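PDB 5M41: nigritoxine from Vibrio nigripulchritudo, which acts as a bacterial toxin against crustaceans and insects and has a new fold. Local coordinates for residues 489-494 / 560-565; 576-581 / 694-699; 584-589 / 596-601; 666-671 / 708-713. All coordinates share one frame; numbering follows the deposited sequence.

Contact 1. Residues 489-494 / 560-565; sequences NPNGNV and FNNIGD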
loop_
_atom_site.group_PDB
_atom_site.type_symbol
_atom_site.label_atom_id
_atom_site.label_comp_id
_atom_site.label_asym_id
_atom_site.label_seq_id
_atom_site.Cartn_x
_atom_site.Cartn_y
_atom_site.Cartn_z
ATOM N N ASN A 489 32.547 -23.564 -20.617
ATOM C CA ASN A 489 31.433 -24.263 -20.039
ATOM C C ASN A 489 31.802 -25.733 -19.907
ATOM O O ASN A 489 31.127 -26.590 -20.472
ATOM C CB ASN A 489 30.188 -24.091 -20.910
ATOM C CG ASN A 489 28.932 -24.627 -20.244
ATOM O OD1 ASN A 489 28.929 -24.967 -19.044
ATOM N ND2 ASN A 489 27.857 -24.712 -21.015
ATOM N N PRO A 490 32.878 -26.039 -19.155
ATOM C CA PRO A 490 33.307 -27.443 -19.113
ATOM C C PRO A 490 32.237 -28.370 -18.542
ATOM O O PRO A 490 32.259 -29.569 -18.836
ATOM C CB PRO A 490 34.533 -27.424 -18.179
ATOM C CG PRO A 490 34.362 -26.188 -17.357
ATOM C CD PRO A 490 33.706 -25.193 -18.275
ATOM N N ASN A 491 31.313 -27.833 -17.735
ATOM C CA ASN A 491 30.353 -28.711 -17.080
ATOM C C ASN A 491 29.163 -28.977 -17.984
ATOM O O ASN A 491 28.347 -29.860 -17.701
ATOM C CB ASN A 491 29.917 -28.166 -15.698
ATOM C CG ASN A 491 31.065 -28.105 -14.698
ATOM O OD1 ASN A 491 31.115 -27.209 -13.841
ATOM N ND2 ASN A 491 31.993 -29.047 -14.798
ATOM N N GLY A 492 29.062 -28.214 -19.070
ATOM C CA GLY A 492 27.930 -28.348 -19.974
ATOM C C GLY A 492 26.652 -27.811 -19.346
ATOM O O GLY A 492 25.570 -28.412 -19.490
ATOM N N ASN A 493 26.771 -26.672 -18.657
ATOM C CA ASN A 493 25.609 -26.032 -18.057
ATOM C C ASN A 493 24.666 -25.546 -19.146
ATOM O O ASN A 493 25.114 -25.080 -20.205
ATOM C CB ASN A 493 26.015 -24.907 -17.084
ATOM C CG ASN A 493 26.564 -25.446 -15.780
ATOM O OD1 ASN A 493 26.141 -26.496 -15.317
ATOM N ND2 ASN A 493 27.520 -24.742 -15.190
ATOM N N VAL A 494 23.373 -25.727 -18.901
ATOM C CA VAL A 494 22.322 -25.468 -19.889
ATOM C C VAL A 494 22.011 -23.986 -19.959
ATOM O O VAL A 494 21.869 -23.306 -18.921
ATOM C CB VAL A 494 21.038 -26.266 -19.558
ATOM C CG1 VAL A 494 19.928 -25.963 -20.554
ATOM C CG2 VAL A 494 21.338 -27.764 -19.526
ATOM N N PHE A 560 19.049 -26.063 -12.038
ATOM C CA PHE A 560 20.318 -26.388 -11.381
ATOM C C PHE A 560 21.457 -26.292 -12.374
ATOM O O PHE A 560 21.263 -26.471 -13.587
ATOM C CB PHE A 560 20.285 -27.804 -10.799
ATOM C CG PHE A 560 19.384 -27.957 -9.607
ATOM C CD1 PHE A 560 19.928 -28.046 -8.316
ATOM C CD2 PHE A 560 18.002 -28.058 -9.763
ATOM C CE1 PHE A 560 19.112 -28.204 -7.203
ATOM C CE2 PHE A 560 17.176 -28.231 -8.658
ATOM C CZ PHE A 560 17.730 -28.290 -7.378
ATOM N N ASN A 561 22.641 -25.986 -11.848
ATOM C CA ASN A 561 23.880 -25.955 -12.614
ATOM C C ASN A 561 24.937 -26.660 -11.813
ATOM O O ASN A 561 24.839 -26.726 -10.580
ATOM C CB ASN A 561 24.346 -24.524 -12.859
ATOM C CG ASN A 561 23.409 -23.762 -13.748
ATOM O OD1 ASN A 561 22.602 -22.939 -13.272
ATOM N ND2 ASN A 561 23.466 -24.052 -15.034
ATOM N N ASN A 562 25.946 -27.176 -12.513
ATOM C CA ASN A 562 27.120 -27.730 -11.874
ATOM C C ASN A 562 28.117 -26.584 -11.735
ATOM O O ASN A 562 28.638 -26.075 -12.727
ATOM C CB ASN A 562 27.683 -28.882 -12.714
ATOM C CG ASN A 562 28.873 -29.573 -12.066
ATOM O OD1 ASN A 562 29.282 -29.277 -10.930
ATOM N ND2 ASN A 562 29.433 -30.520 -12.793
ATOM N N ILE A 563 28.328 -26.143 -10.501
ATOM C CA ILE A 563 29.308 -25.094 -10.223
ATOM C C ILE A 563 30.616 -25.739 -9.750
ATOM O O ILE A 563 31.565 -25.048 -9.367
ATOM C CB ILE A 563 28.779 -24.063 -9.188
ATOM C CG1 ILE A 563 28.368 -24.768 -7.870
ATOM C CG2 ILE A 563 27.649 -23.229 -9.799
ATOM C CD1 ILE A 563 28.175 -23.853 -6.671
ATOM N N GLY A 564 30.658 -27.067 -9.770
ATOM C CA GLY A 564 31.876 -27.801 -9.412
ATOM C C GLY A 564 32.644 -28.261 -10.644
ATOM O O GLY A 564 32.903 -27.470 -11.563
ATOM N N ASP A 565 32.988 -29.547 -10.675
ATOM C CA ASP A 565 33.820 -30.120 -11.756
ATOM C C ASP A 565 33.137 -31.238 -12.521
ATOM O O ASP A 565 32.017 -31.627 -12.183
ATOM C CB ASP A 565 35.114 -30.645 -11.167
ATOM C CG ASP A 565 35.982 -29.543 -10.648
ATOM O OD1 ASP A 565 35.937 -28.439 -11.237
ATOM O OD2 ASP A 565 36.697 -29.770 -9.648
HETATM O O HOH W 1 28.310 -31.140 -15.210
HETATM O O HOH W 2 22.677 -26.481 -16.429
#
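Asn493 meets Asn562 as a neighbouring strand would, but with its side-chain amide in place of a backbone. Its CB lies against the side-chain amide of Asn561, and CG stays close to that same group, the two amide planes standing nearly perpendicular. CG is turned beside the backbone N (chi1 -74°), which carries the amide across to the backbone of Asn562. There the two tip atoms divide the work: Asn493 OD1 accepts from Asn562 N at 2.9 Å, and Asn493 ND2 donates to Asn562 O at 3.0 Å. The second bond is nearly straight (169°) and lies in the plane of the Asn493 amide, although it reaches the carbonyl of Asn562 from above its plane. ND2 also donates to the backbone O of Tyr511, so the amide is held from several directions.

The backbone of Asn493 is gripped by the same device. Asn489 OD1 accepts from Asn493 N at 2.8 Å, and Asn489 ND2 donates to Asn493 O at 2.9 Å, across a type I turn running from Asn489 to Gly492.

Next to this pair the amides of Asn491 and Asn562 are stacked, their planes 15° apart. A water joins the Asn491 backbone to the Asn562 side chain, donating to Asn491 O and accepting from Asn562 ND2, which itself donates to Asp565 O at 2.9 Å. Asn562 OD1 accepts from Gly564 N, also at 2.9 Å, and from Ile573 N. The result is an Asx turn closing the edge strand 560-562 of a six-stranded antiparallel sheet, with an asparagine amide pairing to its outer edge.

Contact 2. Residues 576-581 / 694-699; sequences VNNPYS and IVESMR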
loop_
_atom_site.group_PDB
_atom_site.type_symbol
_atom_site.label_atom_id
_atom_site.label_comp_id
_atom_site.label_asym_id
_atom_site.label_seq_id
_atom_site.Cartn_x
_atom_site.Cartn_y
_atom_site.Cartn_z
ATOM N N VAL A 576 20.962 -24.998 -7.121
ATOM C CA VAL A 576 19.775 -24.399 -7.700
ATOM C C VAL A 576 19.988 -22.872 -7.884
ATOM O O VAL A 576 20.830 -22.281 -7.194
ATOM C CB VAL A 576 18.510 -24.754 -6.863
ATOM C CG1 VAL A 576 18.415 -23.903 -5.601
ATOM C CG2 VAL A 576 17.252 -24.581 -7.703
ATOM N N ASN A 577 19.289 -22.251 -8.844
ATOM C CA ASN A 577 19.424 -20.816 -9.078
ATOM C C ASN A 577 18.799 -19.935 -7.999
ATOM O O ASN A 577 19.276 -18.805 -7.776
ATOM C CB ASN A 577 18.798 -20.411 -10.402
ATOM C CG ASN A 577 19.602 -20.866 -11.596
ATOM O OD1 ASN A 577 20.792 -21.157 -11.490
ATOM N ND2 ASN A 577 18.948 -20.912 -12.751
ATOM N N ASN A 578 17.730 -20.431 -7.355
ATOM C CA ASN A 578 16.963 -19.635 -6.354
ATOM C C ASN A 578 17.875 -18.761 -5.504
ATOM O O ASN A 578 18.795 -19.280 -4.857
ATOM C CB ASN A 578 16.168 -20.545 -5.425
ATOM C CG ASN A 578 15.090 -19.786 -4.647
ATOM O OD1 ASN A 578 15.355 -18.748 -4.007
ATOM N ND2 ASN A 578 13.863 -20.290 -4.718
ATOM N N PRO A 579 17.641 -17.435 -5.492
ATOM C CA PRO A 579 18.617 -16.603 -4.795
ATOM C C PRO A 579 18.579 -16.748 -3.265
ATOM O O PRO A 579 19.469 -16.267 -2.602
ATOM C CB PRO A 579 18.245 -15.174 -5.232
ATOM C CG PRO A 579 16.813 -15.247 -5.603
ATOM C CD PRO A 579 16.539 -16.643 -6.076
ATOM N N TYR A 580 17.574 -17.434 -2.736
ATOM C CA TYR A 580 17.464 -17.701 -1.295
ATOM C C TYR A 580 17.951 -19.100 -0.917
ATOM O O TYR A 580 17.634 -19.599 0.163
ATOM C CB TYR A 580 16.001 -17.540 -0.852
ATOM C CG TYR A 580 15.488 -16.119 -0.975
ATOM C CD1 TYR A 580 15.657 -15.197 0.060
ATOM C CD2 TYR A 580 14.823 -15.705 -2.117
ATOM C CE1 TYR A 580 15.177 -13.890 -0.055
ATOM C CE2 TYR A 580 14.327 -14.417 -2.238
ATOM C CZ TYR A 580 14.519 -13.513 -1.219
ATOM O OH TYR A 580 14.017 -12.254 -1.380
ATOM N N SER A 581 18.653 -19.760 -1.831
ATOM C CA SER A 581 19.181 -21.098 -1.575
ATOM C C SER A 581 20.458 -21.055 -0.759
ATOM O O SER A 581 21.410 -20.342 -1.132
ATOM C CB SER A 581 19.492 -21.799 -2.890
ATOM O OG SER A 581 20.162 -23.015 -2.630
ATOM N N ILE A 694 13.631 -19.971 0.873
ATOM C CA ILE A 694 14.681 -20.701 1.590
ATOM C C ILE A 694 14.301 -22.187 1.685
ATOM O O ILE A 694 15.118 -23.087 1.410
ATOM C CB ILE A 694 14.891 -20.116 2.996
ATOM C CG1 ILE A 694 15.676 -18.803 2.928
ATOM C CG2 ILE A 694 15.541 -21.129 3.948
ATOM C CD1 ILE A 694 15.768 -18.099 4.264
ATOM N N VAL A 695 13.057 -22.418 2.070
ATOM C CA VAL A 695 12.522 -23.739 2.306
ATOM C C VAL A 695 12.364 -24.480 0.968
ATOM O O VAL A 695 12.819 -25.628 0.810
ATOM C CB VAL A 695 11.189 -23.617 3.096
ATOM C CG1 VAL A 695 10.386 -24.903 3.049
ATOM C CG2 VAL A 695 11.492 -23.251 4.553
ATOM N N GLU A 696 11.729 -23.819 0.011
ATOM C CA GLU A 696 11.538 -24.396 -1.321
ATOM C C GLU A 696 12.880 -24.757 -1.968
ATOM O O GLU A 696 12.972 -25.804 -2.587
ATOM C CB GLU A 696 10.731 -23.449 -2.212
ATOM C CG GLU A 696 10.531 -23.918 -3.645
ATOM C CD GLU A 696 9.696 -22.936 -4.463
ATOM O OE1 GLU A 696 9.995 -21.718 -4.435
ATOM O OE2 GLU A 696 8.728 -23.375 -5.132
ATOM N N SER A 697 13.910 -23.914 -1.800
ATOM C CA SER A 697 15.278 -24.244 -2.263
ATOM C C SER A 697 15.737 -25.552 -1.661
ATOM O O SER A 697 16.284 -26.407 -2.351
ATOM C CB SER A 697 16.296 -23.190 -1.839
ATOM O OG SER A 697 16.201 -22.035 -2.630
ATOM N N MET A 698 15.525 -25.696 -0.357
ATOM C CA MET A 698 15.965 -26.902 0.330
ATOM C C MET A 698 15.271 -28.161 -0.178
ATOM O O MET A 698 15.928 -29.170 -0.439
ATOM C CB MET A 698 15.804 -26.726 1.827
ATOM C CG MET A 698 16.743 -25.641 2.322
ATOM S SD MET A 698 16.490 -25.374 4.078
ATOM C CE MET A 698 17.729 -24.127 4.375
ATOM N N ARG A 699 13.957 -28.070 -0.339
ATOM C CA ARG A 699 13.137 -29.168 -0.847
ATOM C C ARG A 699 13.476 -29.536 -2.301
ATOM O O ARG A 699 13.615 -30.719 -2.632
ATOM C CB ARG A 699 11.647 -28.818 -0.703
ATOM C CG ARG A 699 11.140 -28.929 0.726
ATOM C CD ARG A 699 9.708 -28.423 0.867
ATOM N NE ARG A 699 9.258 -28.511 2.257
ATOM C CZ ARG A 699 8.219 -27.845 2.771
ATOM N NH1 ARG A 699 7.520 -27.013 2.012
ATOM N NH2 ARG A 699 7.878 -28.016 4.049
HETATM O O HOH W 3 17.839 -22.182 1.321
#
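Ser697 of helix 688-704 presses into the type I turn Asn578-Ser581, making this a buried loop-to-helix packing contact where the chain passes from strand 571-576 to strand 583-589. Its OG lies 3.2 Å from Asn578 CB and 3.3 Å from Ser581 CB, so the hydroxyl rests mainly against these two carbons. Its polarity is met within its own helix, by a hydrogen bond with Asn693 O.

One helical turn earlier, Ile694 runs beside Tyr580: Ile694 CG1 is 4.0 Å from Tyr580 CB, and Ile694 CA directs its hydrogen at Tyr580 O over 3.5 Å. A water then donates to both Tyr580 O (2.8 Å) and Ile694 O (2.9 Å), bridging turn and helix.

The turn is braced from within. With CG anti to the backbone N (chi1 -164°), Asn578 folds its amide forward over the turn, and its OD1 accepts from Tyr580 N at 2.9 Å, an Asx turn. Nearby, Glu696 makes a salt bridge with Lys557.

No direct hydrogen bond joins the two segments: packing and one shared water hold them, while just beside them the bond from Asn578 ND2 to Asn693 OD1 ties the turn directly to the same helix.

Contact 3. Residues 584-589 / 596-601; sequences HHSHTF and NNHLTL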
loop_
_atom_site.group_PDB
_atom_site.type_symbol
_atom_site.label_atom_id
_atom_site.label_comp_id
_atom_site.label_asym_id
_atom_site.label_seq_id
_atom_site.Cartn_x
_atom_site.Cartn_y
_atom_site.Cartn_z
ATOM N N HIS A 584 23.147 -27.090 -1.508
ATOM C CA HIS A 584 23.414 -27.675 -2.816
ATOM C C HIS A 584 23.641 -29.131 -2.567
ATOM O O HIS A 584 23.753 -29.549 -1.394
ATOM C CB HIS A 584 24.610 -27.011 -3.505
ATOM C CG HIS A 584 25.886 -27.050 -2.693
ATOM N ND1 HIS A 584 26.676 -28.147 -2.629
ATOM C CD2 HIS A 584 26.498 -26.081 -1.912
ATOM C CE1 HIS A 584 27.734 -27.890 -1.844
ATOM N NE2 HIS A 584 27.626 -26.628 -1.402
ATOM N N HIS A 585 23.663 -29.934 -3.631
ATOM C CA HIS A 585 24.077 -31.321 -3.498
ATOM C C HIS A 585 25.305 -31.611 -4.316
ATOM O O HIS A 585 25.632 -30.869 -5.233
ATOM C CB HIS A 585 22.955 -32.315 -3.784
ATOM C CG HIS A 585 22.376 -32.229 -5.180
ATOM N ND1 HIS A 585 22.782 -33.030 -6.188
ATOM C CD2 HIS A 585 21.342 -31.439 -5.697
ATOM C CE1 HIS A 585 22.060 -32.758 -7.294
ATOM N NE2 HIS A 585 21.183 -31.776 -6.990
ATOM N N SER A 586 26.011 -32.680 -3.974
ATOM C CA SER A 586 27.257 -32.987 -4.661
ATOM C C SER A 586 27.601 -34.458 -4.545
ATOM O O SER A 586 27.021 -35.190 -3.732
ATOM C CB SER A 586 28.396 -32.123 -4.102
ATOM O OG SER A 586 28.702 -32.508 -2.780
ATOM N N HIS A 587 28.561 -34.878 -5.367
ATOM C CA HIS A 587 28.914 -36.275 -5.515
ATOM C C HIS A 587 30.181 -36.351 -6.307
ATOM O O HIS A 587 30.583 -35.380 -6.947
ATOM C CB HIS A 587 27.804 -37.016 -6.252
ATOM C CG HIS A 587 27.536 -36.475 -7.630
ATOM N ND1 HIS A 587 26.443 -35.750 -7.919
ATOM C CD2 HIS A 587 28.289 -36.547 -8.810
ATOM C CE1 HIS A 587 26.477 -35.375 -9.207
ATOM N NE2 HIS A 587 27.615 -35.868 -9.756
ATOM N N THR A 588 30.804 -37.518 -6.297
ATOM C CA THR A 588 31.926 -37.778 -7.184
ATOM C C THR A 588 31.420 -38.675 -8.307
ATOM O O THR A 588 30.786 -39.705 -8.047
ATOM C CB THR A 588 33.102 -38.469 -6.463
ATOM O OG1 THR A 588 32.788 -39.842 -6.260
ATOM C CG2 THR A 588 33.394 -37.839 -5.126
ATOM N N PHE A 589 31.661 -38.254 -9.546
ATOM C CA PHE A 589 31.386 -39.071 -10.726
ATOM C C PHE A 589 32.237 -40.333 -10.682
ATOM O O PHE A 589 33.425 -40.267 -10.369
ATOM C CB PHE A 589 31.722 -38.302 -12.004
ATOM C CG PHE A 589 30.897 -37.066 -12.209
ATOM C CD1 PHE A 589 29.644 -37.140 -12.815
ATOM C CD2 PHE A 589 31.376 -35.820 -11.805
ATOM C CE1 PHE A 589 28.878 -35.991 -13.017
ATOM C CE2 PHE A 589 30.616 -34.673 -11.998
ATOM C CZ PHE A 589 29.367 -34.761 -12.604
ATOM N N ASN A 596 29.208 -40.991 -3.052
ATOM C CA ASN A 596 29.260 -39.969 -2.005
ATOM C C ASN A 596 28.209 -38.866 -2.203
ATOM O O ASN A 596 28.421 -37.723 -1.803
ATOM C CB ASN A 596 30.679 -39.382 -1.895
ATOM C CG ASN A 596 30.903 -38.622 -0.599
ATOM O OD1 ASN A 596 30.664 -39.142 0.500
ATOM N ND2 ASN A 596 31.381 -37.388 -0.718
ATOM N N ASN A 597 27.080 -39.218 -2.821
ATOM C CA ASN A 597 25.991 -38.274 -3.015
ATOM C C ASN A 597 25.520 -37.732 -1.669
ATOM O O ASN A 597 25.234 -38.511 -0.758
ATOM C CB ASN A 597 24.840 -38.954 -3.741
ATOM C CG ASN A 597 23.754 -37.982 -4.174
ATOM O OD1 ASN A 597 23.937 -36.754 -4.172
ATOM N ND2 ASN A 597 22.607 -38.538 -4.574
ATOM N N HIS A 598 25.492 -36.409 -1.519
ATOM C CA HIS A 598 25.049 -35.802 -0.245
ATOM C C HIS A 598 24.580 -34.387 -0.433
ATOM O O HIS A 598 24.963 -33.725 -1.404
ATOM C CB HIS A 598 26.157 -35.845 0.809
ATOM C CG HIS A 598 27.371 -35.018 0.454
ATOM N ND1 HIS A 598 28.329 -35.460 -0.409
ATOM C CD2 HIS A 598 27.767 -33.746 0.868
ATOM C CE1 HIS A 598 29.285 -34.512 -0.537
ATOM N NE2 HIS A 598 28.943 -33.466 0.247
ATOM N N LEU A 599 23.739 -33.923 0.496
ATOM C CA LEU A 599 23.237 -32.542 0.508
ATOM C C LEU A 599 24.087 -31.730 1.474
ATOM O O LEU A 599 24.435 -32.208 2.567
ATOM C CB LEU A 599 21.756 -32.483 0.931
ATOM C CG LEU A 599 21.074 -31.100 0.830
ATOM C CD1 LEU A 599 19.636 -31.244 0.364
ATOM C CD2 LEU A 599 21.164 -30.306 2.141
ATOM N N THR A 600 24.419 -30.513 1.074
ATOM C CA THR A 600 25.236 -29.642 1.899
ATOM C C THR A 600 24.486 -28.380 2.246
ATOM O O THR A 600 23.914 -27.738 1.372
ATOM C CB THR A 600 26.544 -29.257 1.194
ATOM O OG1 THR A 600 27.366 -30.421 1.129
ATOM C CG2 THR A 600 27.302 -28.172 1.980
ATOM N N LEU A 601 24.492 -28.063 3.534
ATOM C CA LEU A 601 23.989 -26.809 4.040
ATOM C C LEU A 601 25.173 -25.866 4.207
ATOM O O LEU A 601 26.164 -26.214 4.858
ATOM C CB LEU A 601 23.301 -27.030 5.403
ATOM C CG LEU A 601 22.917 -25.744 6.151
ATOM C CD1 LEU A 601 21.836 -24.952 5.400
ATOM C CD2 LEU A 601 22.499 -26.064 7.584
HETATM O O HOH W 4 24.641 -34.954 -6.105
HETATM O O HOH W 5 26.828 -31.567 -1.117
#
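His584 and Thr600, a hydrogen-bonded pair, begin a ladder that continues at Ser586 and His598. Thr600 N donates to His584 O at 2.7 Å and His584 N to Thr600 O at 3.1 Å; in the second pair Ser586 N donates to His598 O and His598 N to Ser586 O, both at 3.0 Å. His585 and Leu599 form the non-hydrogen-bonded pair between them.

The side chains on the face of His584 and Ser586 add a second layer. The imidazole of His584, its CG between the backbone N and the carbonyl carbon (chi1 56°), lies alongside Thr600 and takes Thr600 CB over its face, 3.9 Å from the ring centroid, as a CH-pi contact. Further along, Ser586 OG comes to 3.1 Å from His598 CE1. The His598 ring is held through ND1, which donates to Asn596 O in a nearly straight bond (173°) lying in the ring plane. One water knits this face together, hydrogen-bonded to Ser586 OG and Thr600 OG1 and donating to His598 O.

A second water does similar work with His585 and His587, meeting the ND1 of each at 2.7 Å and donating to Asn597 OD1. Outer partners place these groups: Asn704 holds His585 NE2, Glu656 takes Asn597 ND2, and His650 bonds Thr600 OG1 while its ring meets that of His598.

The two strands make a beta hairpin inside the six-stranded antiparallel sheet, flanked by strand 571-576 beside 583-589 and by strand 649-652 beside 594-601, while Thr701 of helix 688-704 packs on His585 and Leu599.

Contact 4. Residues 666-671 / 708-713; sequences TLQDFI and SPDTLF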
loop_
_atom_site.group_PDB
_atom_site.type_symbol
_atom_site.label_atom_id
_atom_site.label_comp_id
_atom_site.label_asym_id
_atom_site.label_seq_id
_atom_site.Cartn_x
_atom_site.Cartn_y
_atom_site.Cartn_z
ATOM N N THR A 666 16.891 -35.540 10.694
ATOM C CA THR A 666 16.645 -35.473 9.253
ATOM C C THR A 666 16.607 -34.031 8.775
ATOM O O THR A 666 16.369 -33.117 9.572
ATOM C CB THR A 666 15.298 -36.119 8.886
ATOM O OG1 THR A 666 14.245 -35.305 9.417
ATOM C CG2 THR A 666 15.196 -37.558 9.457
ATOM N N LEU A 667 16.823 -33.836 7.471
ATOM C CA LEU A 667 16.626 -32.537 6.833
ATOM C C LEU A 667 15.204 -32.034 7.080
ATOM O O LEU A 667 14.997 -30.838 7.254
ATOM C CB LEU A 667 16.896 -32.610 5.320
ATOM C CG LEU A 667 16.758 -31.285 4.554
ATOM C CD1 LEU A 667 17.803 -30.254 4.978
ATOM C CD2 LEU A 667 16.860 -31.515 3.055
ATOM N N GLN A 668 14.233 -32.942 7.071
ATOM C CA GLN A 668 12.856 -32.574 7.417
ATOM C C GLN A 668 12.729 -31.937 8.818
ATOM O O GLN A 668 12.046 -30.919 8.972
ATOM C CB GLN A 668 11.924 -33.780 7.310
ATOM C CG GLN A 668 10.473 -33.358 7.159
ATOM C CD GLN A 668 9.506 -34.518 7.234
ATOM O OE1 GLN A 668 8.666 -34.679 6.346
ATOM N NE2 GLN A 668 9.608 -35.330 8.294
ATOM N N ASP A 669 13.382 -32.514 9.830
ATOM C CA ASP A 669 13.362 -31.891 11.164
ATOM C C ASP A 669 13.878 -30.454 11.071
ATOM O O ASP A 669 13.296 -29.544 11.663
ATOM C CB ASP A 669 14.240 -32.643 12.156
ATOM C CG ASP A 669 13.722 -34.034 12.501
ATOM O OD1 ASP A 669 12.517 -34.336 12.319
ATOM O OD2 ASP A 669 14.569 -34.829 12.956
ATOM N N PHE A 670 14.973 -30.270 10.328
ATOM C CA PHE A 670 15.612 -28.966 10.144
ATOM C C PHE A 670 14.659 -27.987 9.483
ATOM O O PHE A 670 14.428 -26.872 9.979
ATOM C CB PHE A 670 16.910 -29.103 9.315
ATOM C CG PHE A 670 17.626 -27.802 9.092
ATOM C CD1 PHE A 670 18.361 -27.216 10.117
ATOM C CD2 PHE A 670 17.594 -27.174 7.850
ATOM C CE1 PHE A 670 19.033 -26.018 9.921
ATOM C CE2 PHE A 670 18.265 -25.974 7.640
ATOM C CZ PHE A 670 18.980 -25.393 8.681
ATOM N N ILE A 671 14.060 -28.440 8.392
ATOM C CA ILE A 671 13.153 -27.608 7.609
ATOM C C ILE A 671 11.930 -27.210 8.431
ATOM O O ILE A 671 11.525 -26.038 8.434
ATOM C CB ILE A 671 12.771 -28.307 6.278
ATOM C CG1 ILE A 671 13.976 -28.301 5.314
ATOM C CG2 ILE A 671 11.538 -27.665 5.641
ATOM C CD1 ILE A 671 13.714 -28.999 3.980
ATOM N N SER A 708 14.765 -37.074 -0.428
ATOM C CA SER A 708 13.677 -36.297 0.129
ATOM C C SER A 708 14.110 -35.872 1.507
ATOM O O SER A 708 14.976 -36.514 2.112
ATOM C CB SER A 708 12.386 -37.115 0.218
ATOM O OG SER A 708 12.514 -38.120 1.210
ATOM N N PRO A 709 13.487 -34.801 2.030
ATOM C CA PRO A 709 13.891 -34.309 3.344
ATOM C C PRO A 709 13.826 -35.366 4.464
ATOM O O PRO A 709 14.705 -35.388 5.337
ATOM C CB PRO A 709 12.934 -33.132 3.581
ATOM C CG PRO A 709 12.613 -32.646 2.188
ATOM C CD PRO A 709 12.492 -33.917 1.388
ATOM N N ASP A 710 12.824 -36.241 4.446
ATOM C CA ASP A 710 12.737 -37.268 5.505
ATOM C C ASP A 710 13.649 -38.497 5.297
ATOM O O ASP A 710 13.734 -39.340 6.180
ATOM C CB ASP A 710 11.285 -37.719 5.739
ATOM C CG ASP A 710 10.631 -38.277 4.478
ATOM O OD1 ASP A 710 11.320 -38.462 3.453
ATOM O OD2 ASP A 710 9.413 -38.528 4.508
ATOM N N THR A 711 14.314 -38.600 4.144
ATOM C CA THR A 711 15.259 -39.711 3.899
ATOM C C THR A 711 16.728 -39.237 3.961
ATOM O O THR A 711 17.661 -40.022 3.783
ATOM C CB THR A 711 14.973 -40.467 2.571
ATOM O OG1 THR A 711 15.064 -39.579 1.450
ATOM C CG2 THR A 711 13.565 -41.129 2.575
ATOM N N LEU A 712 16.910 -37.945 4.218
ATOM C CA LEU A 712 18.226 -37.346 4.362
ATOM C C LEU A 712 18.608 -37.155 5.820
ATOM O O LEU A 712 18.011 -36.326 6.521
ATOM C CB LEU A 712 18.289 -36.012 3.608
ATOM C CG LEU A 712 18.341 -36.130 2.069
ATOM C CD1 LEU A 712 18.024 -34.795 1.417
ATOM C CD2 LEU A 712 19.705 -36.632 1.619
ATOM N N PHE A 713 19.615 -37.896 6.271
ATOM C CA PHE A 713 20.059 -37.794 7.672
ATOM C C PHE A 713 21.347 -36.964 7.855
ATOM O O PHE A 713 22.250 -37.028 7.040
ATOM C CB PHE A 713 20.234 -39.184 8.301
ATOM C CG PHE A 713 18.997 -40.039 8.253
ATOM C CD1 PHE A 713 18.028 -39.955 9.256
ATOM C CD2 PHE A 713 18.807 -40.954 7.214
ATOM C CE1 PHE A 713 16.885 -40.746 9.215
ATOM C CE2 PHE A 713 17.669 -41.756 7.171
ATOM C CZ PHE A 713 16.701 -41.645 8.168
#
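Thr666 and Phe713 face each other as a non-hydrogen-bonded antiparallel pair, just where the chain enters helix 667-676. The threonine side chain does two jobs, divided between its branches. OG1 sits between the backbone N and the carbonyl carbon (chi1 68°), which points it at the first helical turn, where it accepts from Asp669 N at 3.0 Å. CG2 is thereby left beside the backbone N and runs alongside the Phe713 side chain, 3.6 Å from Phe713 CE1. Asp669 OD2 returns a weak bond from Thr666 N, completing a capping box, and also bonds Ser743.

The next residue, Leu667, extends its CG anti to the backbone N (chi1 -178°). This sends the branch toward Leu712, and Leu667 CD2 lies 3.8 Å from Leu712 CD1, the two leucines pointing the same way. Gln668 also extends, but on the outer side: its chain runs alongside Asp710, with Gln668 NE2 3.9 Å from Asp710 CB and the amide and carboxylate well turned from each other. Between these branches Pro709 fits its ring against the helix, Pro709 CB being 3.9 Å from Gln668 CB, and Ile671 CD1 touches its far carbon CG.

The loop backbone supplies the remaining bonds. Leu667 N donates to Leu712 O at 2.9 Å, and Gln668 N donates to Pro709 O at 3.0 Å, approaching that carbonyl from well above its plane. The first three N-H groups of the helix are thus each given an acceptor, two from loop 708-713 and one from Thr666, and oxygens gathered at this end would be expected to suit the helix dipole.

In the fold
All four contacts lie in the C-terminal part of the chain, within one compact region built on a six-stranded antiparallel sheet. Contacts 1 and 3 both reach that sheet, the former at its edge strand 560-562 and the latter in its middle, their centres about 14 Å apart. Contact 2 spans a long loop in which contact 3 is nested, the two joined just by the chain, while contacts 2 and 4 cross along the chain and meet where Met698 packs on Ile671 and Phe670. Leu599 and Leu601 carry contact 3 onto contact 4, centres about 15 Å apart. Contacts 1 and 4 stay apart (nearest atoms about 11 Å). Helices 667-676 and 688-704, packed on each other, thus cover the sheet, far from the magnesium site.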